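Local coordinates for alpha-hemoglobin-stabilizing protein (PDB 1Z8U), which acts as a chaperone for free alpha-hemoglobin, protecting it from precipitation and harmful aggregation during normal erythroid cell development, at residues S19-L22 with N23-F27; L31-E34 with E35-V38; Y48-Y51 with Y52-Q55. The protein carries 1 engineered substitution. All coordinates share one frame; numbering follows the deposited sequence.

Overall arrangement
All three contacts are local, each at an end of a helix in a bundle of three. Contact 1 closes helix 5-23, contact 2 opens helix 34-52 and contact 3 lies where that helix runs out. Contact 2 is at the surface, its centre about 17 Å from that of the chain, and relies on a polar cap and a water. Contacts 1 and 3 are partly buried, about 12 and 11 Å out; amide groups and backbone carbonyls dominate the first, tyrosine rings the second. All three have residues against the chain of another protein; contacts 1 and 3 also touch through Leu21 and Tyr48, whereas contacts 2 and 3 stay about 12 Å apart at their nearest atoms.

Contact 1 (S19-L22 with N23-F27); sequences SVLL and NQQVF
Gln25 folds its side chain back over the last turn of helix 5-23 and donates from NE2 to Leu21 O (3.1 Å, N-H...O angle 161°). The oxygen lies in the plane of the Gln25 amide, while NE2 stands above the plane of the Leu21 carbonyl. A bend at chi2 (-64°) turns the amide back to reach this oxygen. In the backbone, Gln25 N donates to Leu22 O at 3.2 Å, and Gln24 N makes a weak bond to Val20 O at 3.0 Å. With side-chain and main-chain donors both reaching back to carbonyls of residues 20-22, this is the C-terminal end of a helix passing into the loop toward helix 34-52. The remaining contacts are van der Waals, carbon against polar atom. Leu21 and Gln25 point the same way side by side, CD2 of Leu21 lying 3.5 Å from Gln25 NE2. Gln24 CG lies close to two carbonyl oxygens, 3.0 Å from Val20 O and 3.1 Å from Leu21 O. Leu22 packs on Leu77 and Phe81 of helix 60-86, and Leu21 on Trp44 and Tyr48. Gln24 NE2 and Gln25 NE2 bond to acidic side chains of the chain of another protein, Gln24 NE2 also to the backbone of that chain.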
# COMPACT_ATOMS: atom_id res chain seq x y z
N SER A 19 12.18 6.41 1.70
CA SER A 19 12.11 7.41 2.76
C SER A 19 10.92 8.34 2.58
O SER A 19 10.26 8.69 3.55
CB SER A 19 13.40 8.22 2.82
OG SER A 19 14.44 7.44 3.37
N VAL A 20 10.65 8.75 1.35
CA VAL A 20 9.51 9.62 1.13
C VAL A 20 8.27 8.81 1.51
O VAL A 20 7.30 9.36 2.04
CB VAL A 20 9.41 10.11 -0.33
CG1 VAL A 20 9.51 8.95 -1.30
CG2 VAL A 20 8.10 10.82 -0.53
N LEU A 21 8.31 7.50 1.27
CA LEU A 21 7.20 6.63 1.62
C LEU A 21 7.08 6.65 3.14
O LEU A 21 6.02 6.97 3.69
CB LEU A 21 7.47 5.18 1.17
CG LEU A 21 6.30 4.22 0.89
CD1 LEU A 21 6.64 2.84 1.47
CD2 LEU A 21 5.00 4.73 1.49
N LEU A 22 8.17 6.32 3.81
CA LEU A 22 8.20 6.29 5.27
C LEU A 22 7.89 7.66 5.88
O LEU A 22 7.07 7.76 6.80
CB LEU A 22 9.56 5.82 5.77
CG LEU A 22 10.06 4.41 5.46
CD1 LEU A 22 11.47 4.27 6.03
CD2 LEU A 22 9.14 3.35 6.07
N ASN A 23 8.53 8.70 5.35
CA ASN A 23 8.35 10.06 5.87
C ASN A 23 6.97 10.67 5.71
O ASN A 23 6.61 11.58 6.46
CB ASN A 23 9.38 11.02 5.26
CG ASN A 23 10.82 10.63 5.57
OD1 ASN A 23 11.13 10.17 6.68
ND2 ASN A 23 11.70 10.82 4.60
N GLN A 24 6.19 10.21 4.74
CA GLN A 24 4.87 10.78 4.56
C GLN A 24 3.83 10.13 5.45
O GLN A 24 2.69 10.57 5.48
CB GLN A 24 4.42 10.68 3.09
CG GLN A 24 4.37 9.27 2.53
CD GLN A 24 3.86 9.22 1.10
OE1 GLN A 24 4.14 10.13 0.30
NE2 GLN A 24 3.13 8.17 0.76
N GLN A 25 4.23 9.10 6.19
CA GLN A 25 3.29 8.40 7.07
C GLN A 25 2.79 9.24 8.25
O GLN A 25 3.58 9.82 8.99
CB GLN A 25 3.94 7.11 7.59
CG GLN A 25 4.35 6.14 6.49
CD GLN A 25 3.17 5.59 5.71
OE1 GLN A 25 2.18 5.12 6.29
NE2 GLN A 25 3.27 5.62 4.38
N VAL A 26 1.48 9.30 8.41
CA VAL A 26 0.85 10.06 9.49
C VAL A 26 0.33 9.12 10.58
O VAL A 26 -0.77 8.59 10.49
CB VAL A 26 -0.32 10.91 8.96
CG1 VAL A 26 0.22 12.11 8.21
CG2 VAL A 26 -1.19 10.07 8.03
N PHE A 27 1.13 8.94 11.62
CA PHE A 27 0.77 8.04 12.71
C PHE A 27 -0.64 8.18 13.27
O PHE A 27 -1.26 7.18 13.59
CB PHE A 27 1.79 8.14 13.85
CG PHE A 27 3.14 7.55 13.51
CD1 PHE A 27 3.36 6.93 12.28
CD2 PHE A 27 4.18 7.60 14.43
CE1 PHE A 27 4.60 6.38 11.98
CE2 PHE A 27 5.42 7.05 14.14
CZ PHE A 27 5.63 6.43 12.91

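Contact 2 (L31-E34 with E35-V38); sequences LVSE and EDMV
Glu35 sets CB beside the hydroxyl of Ser33, 3.6 Å from Ser33 OG, in the first turn of helix 34-52. Asp36 N donates to Ser33 OG (3.2 Å, N-H...O angle 159°), and Ser33 OG in return makes a weak bond to Asp36 OD2 at 3.0 Å. Ser33 has OG between its backbone N and carbonyl carbon (chi1 68°), which swings the hydroxyl over the start of the helix to meet that N-H. Ser33 is therefore the N-cap, and the side chain of Asp36 folds back to its hydroxyl from three residues on. A water reinforces the return, accepting from Ser33 N at 2.6 Å and donating to Asp36 OD2 at 2.7 Å, which gives OD2 two donors. The carboxylate's negative charge, held at the N-terminal end, would probably be favoured by the helix dipole. Next, Met37 N bonds to Ser33 O at 2.8 Å, and the methionine bends at chi2 and chi3 to bring CE to 4.0 Å from Val32 CG1, the two side chains crossing at about a right angle. Met37 also packs on Phe81 and Tyr85 of helix 60-86. Val38 N repeats the helical i to i-4 bond, to Glu34 O, and Val38 CG2 rests against that same oxygen.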
# COMPACT_ATOMS: atom_id res chain seq x y z
N LEU A 31 -4.12 3.22 13.47
CA LEU A 31 -5.01 2.29 14.17
C LEU A 31 -4.62 0.83 13.97
O LEU A 31 -5.38 -0.08 14.31
CB LEU A 31 -6.47 2.48 13.74
CG LEU A 31 -7.19 3.75 14.20
CD1 LEU A 31 -8.61 3.77 13.64
CD2 LEU A 31 -7.21 3.80 15.72
N VAL A 32 -3.44 0.61 13.42
CA VAL A 32 -2.95 -0.73 13.20
C VAL A 32 -2.02 -1.05 14.38
O VAL A 32 -1.37 -0.15 14.92
CB VAL A 32 -2.18 -0.82 11.87
CG1 VAL A 32 -0.98 0.10 11.88
CG2 VAL A 32 -1.75 -2.24 11.62
N SER A 33 -1.99 -2.31 14.78
CA SER A 33 -1.15 -2.72 15.90
C SER A 33 0.33 -2.73 15.52
O SER A 33 0.68 -2.65 14.34
CB SER A 33 -1.58 -4.10 16.39
OG SER A 33 -1.29 -5.09 15.42
N GLU A 34 1.20 -2.83 16.51
CA GLU A 34 2.63 -2.87 16.27
C GLU A 34 2.94 -4.11 15.43
O GLU A 34 3.79 -4.09 14.53
CB GLU A 34 3.39 -2.95 17.61
CG GLU A 34 4.91 -3.06 17.48
CD GLU A 34 5.60 -3.23 18.82
OE1 GLU A 34 5.49 -2.32 19.66
OE2 GLU A 34 6.24 -4.28 19.03
N GLU A 35 2.24 -5.18 15.76
CA GLU A 35 2.37 -6.46 15.09
C GLU A 35 2.07 -6.34 13.60
O GLU A 35 2.83 -6.84 12.76
CB GLU A 35 1.42 -7.46 15.74
CG GLU A 35 1.87 -8.89 15.70
CD GLU A 35 0.79 -9.84 16.21
OE1 GLU A 35 1.12 -11.00 16.53
OE2 GLU A 35 -0.38 -9.41 16.27
N ASP A 36 0.96 -5.68 13.26
CA ASP A 36 0.60 -5.52 11.85
C ASP A 36 1.38 -4.43 11.17
O ASP A 36 1.61 -4.49 9.97
CB ASP A 36 -0.90 -5.26 11.68
CG ASP A 36 -1.76 -6.35 12.27
OD1 ASP A 36 -1.47 -7.54 12.03
OD2 ASP A 36 -2.72 -6.01 12.98
N MET A 37 1.80 -3.41 11.91
CA MET A 37 2.60 -2.36 11.27
C MET A 37 3.87 -3.03 10.75
O MET A 37 4.42 -2.62 9.72
CB MET A 37 2.96 -1.26 12.26
CG MET A 37 3.89 -0.19 11.66
SD MET A 37 3.23 0.58 10.16
CE MET A 37 2.39 2.01 10.83
N VAL A 38 4.35 -4.06 11.45
CA VAL A 38 5.54 -4.76 11.00
C VAL A 38 5.25 -5.45 9.68
O VAL A 38 6.03 -5.38 8.74
CB VAL A 38 6.01 -5.81 12.03
CG1 VAL A 38 7.10 -6.70 11.41
CG2 VAL A 38 6.54 -5.11 13.26
O HOH W 1 -3.98 -3.77 13.84

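Contact 3 (Y48-Y51 with Y52-Q55); sequences YINY and YRQQ
Tyr51 and Tyr52 form a T-shaped pair: the edge of the Tyr51 ring points at the face of Tyr52, with centroids 4.8 Å apart and planes at 65°. Tyr51 CD1 stands over the centre of the Tyr52 ring, and Tyr51 CE1 comes to 3.6 Å from Tyr52 CE1. Their first torsions differ: CG of Tyr51 is anti to the backbone N (chi1 171°), that of Tyr52 to the carbonyl carbon, which sends the two neighbouring side chains to where their rings can meet. Tyr48 and Tyr52 point the same way side by side and touch through Tyr48 CD2 and Tyr52 CE2 at 4.1 Å. The Tyr52 hydroxyl is hydrogen-bonded to Glu17 OE2. With an alanine in place of Tyr52, the Tyr51 edge would probably lose its aromatic face, a gap would open beside Tyr48 and Glu17 would be left without its hydroxyl partner.

Arg53 bends at chi2 and chi3 to lie alongside Asn50, amide and guanidinium planes 27° apart, while Ile49 CG2 sits over one guanidinium face. Asn50 ND2 and Arg53 NH2 lie 2.8 Å apart, but both are donors and no hydrogen bond joins them. Gln55 CG lies over a face of Tyr51. A water joins the ends of these two residues, 2.9 Å from Tyr51 OH and donating weakly to Gln55 OE1.

Among backbone bonds, Tyr52 N to Tyr48 O is nearly straight (2.9 Å), and Gln54 N turns to Tyr51 O at 3.1 Å. Tyr52 also packs on Leu10 and Leu70, and all three tyrosines meet apolar side chains of the chain of another protein. The whole is a helix C-terminus unwinding into a loop, with Tyr48 and Tyr52 packed against the other two helices of a three-helix bundle and Tyr51 at its margin.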
# COMPACT_ATOMS: atom_id res chain seq x y z
N TYR A 48 9.67 -3.46 -2.68
CA TYR A 48 10.84 -2.82 -3.30
C TYR A 48 11.83 -3.85 -3.83
O TYR A 48 12.37 -3.70 -4.92
CB TYR A 48 11.56 -1.91 -2.30
CG TYR A 48 10.97 -0.53 -2.20
CD1 TYR A 48 9.64 -0.35 -1.85
CD2 TYR A 48 11.76 0.60 -2.44
CE1 TYR A 48 9.09 0.93 -1.74
CE2 TYR A 48 11.22 1.89 -2.33
CZ TYR A 48 9.88 2.04 -1.97
OH TYR A 48 9.34 3.29 -1.81
N ILE A 49 12.07 -4.89 -3.05
CA ILE A 49 13.01 -5.91 -3.48
C ILE A 49 12.51 -6.56 -4.76
O ILE A 49 13.22 -6.59 -5.76
CB ILE A 49 13.18 -6.98 -2.40
CG1 ILE A 49 13.93 -6.38 -1.21
CG2 ILE A 49 13.93 -8.17 -2.94
CD1 ILE A 49 13.99 -7.30 -0.02
N ASN A 50 11.28 -7.05 -4.74
CA ASN A 50 10.71 -7.70 -5.92
C ASN A 50 10.65 -6.75 -7.10
O ASN A 50 10.58 -7.18 -8.25
CB ASN A 50 9.32 -8.24 -5.61
CG ASN A 50 9.30 -9.20 -4.42
OD1 ASN A 50 8.28 -9.83 -4.13
ND2 ASN A 50 10.43 -9.29 -3.71
N TYR A 51 10.68 -5.45 -6.82
CA TYR A 51 10.64 -4.45 -7.88
C TYR A 51 12.00 -4.32 -8.53
O TYR A 51 12.15 -4.58 -9.73
CB TYR A 51 10.22 -3.07 -7.34
CG TYR A 51 10.38 -1.95 -8.36
CD1 TYR A 51 11.30 -0.92 -8.16
CD2 TYR A 51 9.61 -1.93 -9.53
CE1 TYR A 51 11.45 0.11 -9.11
CE2 TYR A 51 9.75 -0.92 -10.48
CZ TYR A 51 10.66 0.11 -10.26
OH TYR A 51 10.78 1.13 -11.18
N TYR A 52 12.99 -3.91 -7.74
CA TYR A 52 14.34 -3.73 -8.22
C TYR A 52 14.99 -5.03 -8.62
O TYR A 52 16.10 -5.03 -9.12
CB TYR A 52 15.20 -3.05 -7.16
CG TYR A 52 14.91 -1.58 -7.03
CD1 TYR A 52 15.10 -0.72 -8.10
CD2 TYR A 52 14.42 -1.05 -5.84
CE1 TYR A 52 14.83 0.64 -8.00
CE2 TYR A 52 14.14 0.30 -5.71
CZ TYR A 52 14.35 1.14 -6.80
OH TYR A 52 14.11 2.48 -6.67
N ARG A 53 14.30 -6.15 -8.40
CA ARG A 53 14.83 -7.45 -8.77
C ARG A 53 14.87 -7.53 -10.30
O ARG A 53 15.58 -8.36 -10.88
CB ARG A 53 13.95 -8.56 -8.22
CG ARG A 53 14.50 -9.94 -8.48
CD ARG A 53 14.49 -10.75 -7.20
NE ARG A 53 13.14 -10.85 -6.65
CZ ARG A 53 12.87 -11.37 -5.45
NH1 ARG A 53 13.87 -11.81 -4.68
NH2 ARG A 53 11.62 -11.44 -5.02
N GLN A 54 14.11 -6.64 -10.93
CA GLN A 54 14.03 -6.55 -12.38
C GLN A 54 14.87 -5.37 -12.85
O GLN A 54 15.07 -5.19 -14.05
CB GLN A 54 12.58 -6.33 -12.83
CG GLN A 54 11.56 -7.26 -12.18
CD GLN A 54 11.97 -8.72 -12.26
OE1 GLN A 54 12.34 -9.22 -13.33
NE2 GLN A 54 11.90 -9.42 -11.13
N GLN A 55 15.35 -4.58 -11.90
CA GLN A 55 16.16 -3.41 -12.21
C GLN A 55 17.66 -3.66 -12.04
O GLN A 55 18.47 -3.03 -12.71
CB GLN A 55 15.73 -2.24 -11.34
CG GLN A 55 14.26 -1.92 -11.45
CD GLN A 55 13.85 -1.55 -12.87
OE1 GLN A 55 12.68 -1.65 -13.24
NE2 GLN A 55 14.82 -1.12 -13.67
O HOH W 2 10.17 0.38 -13.93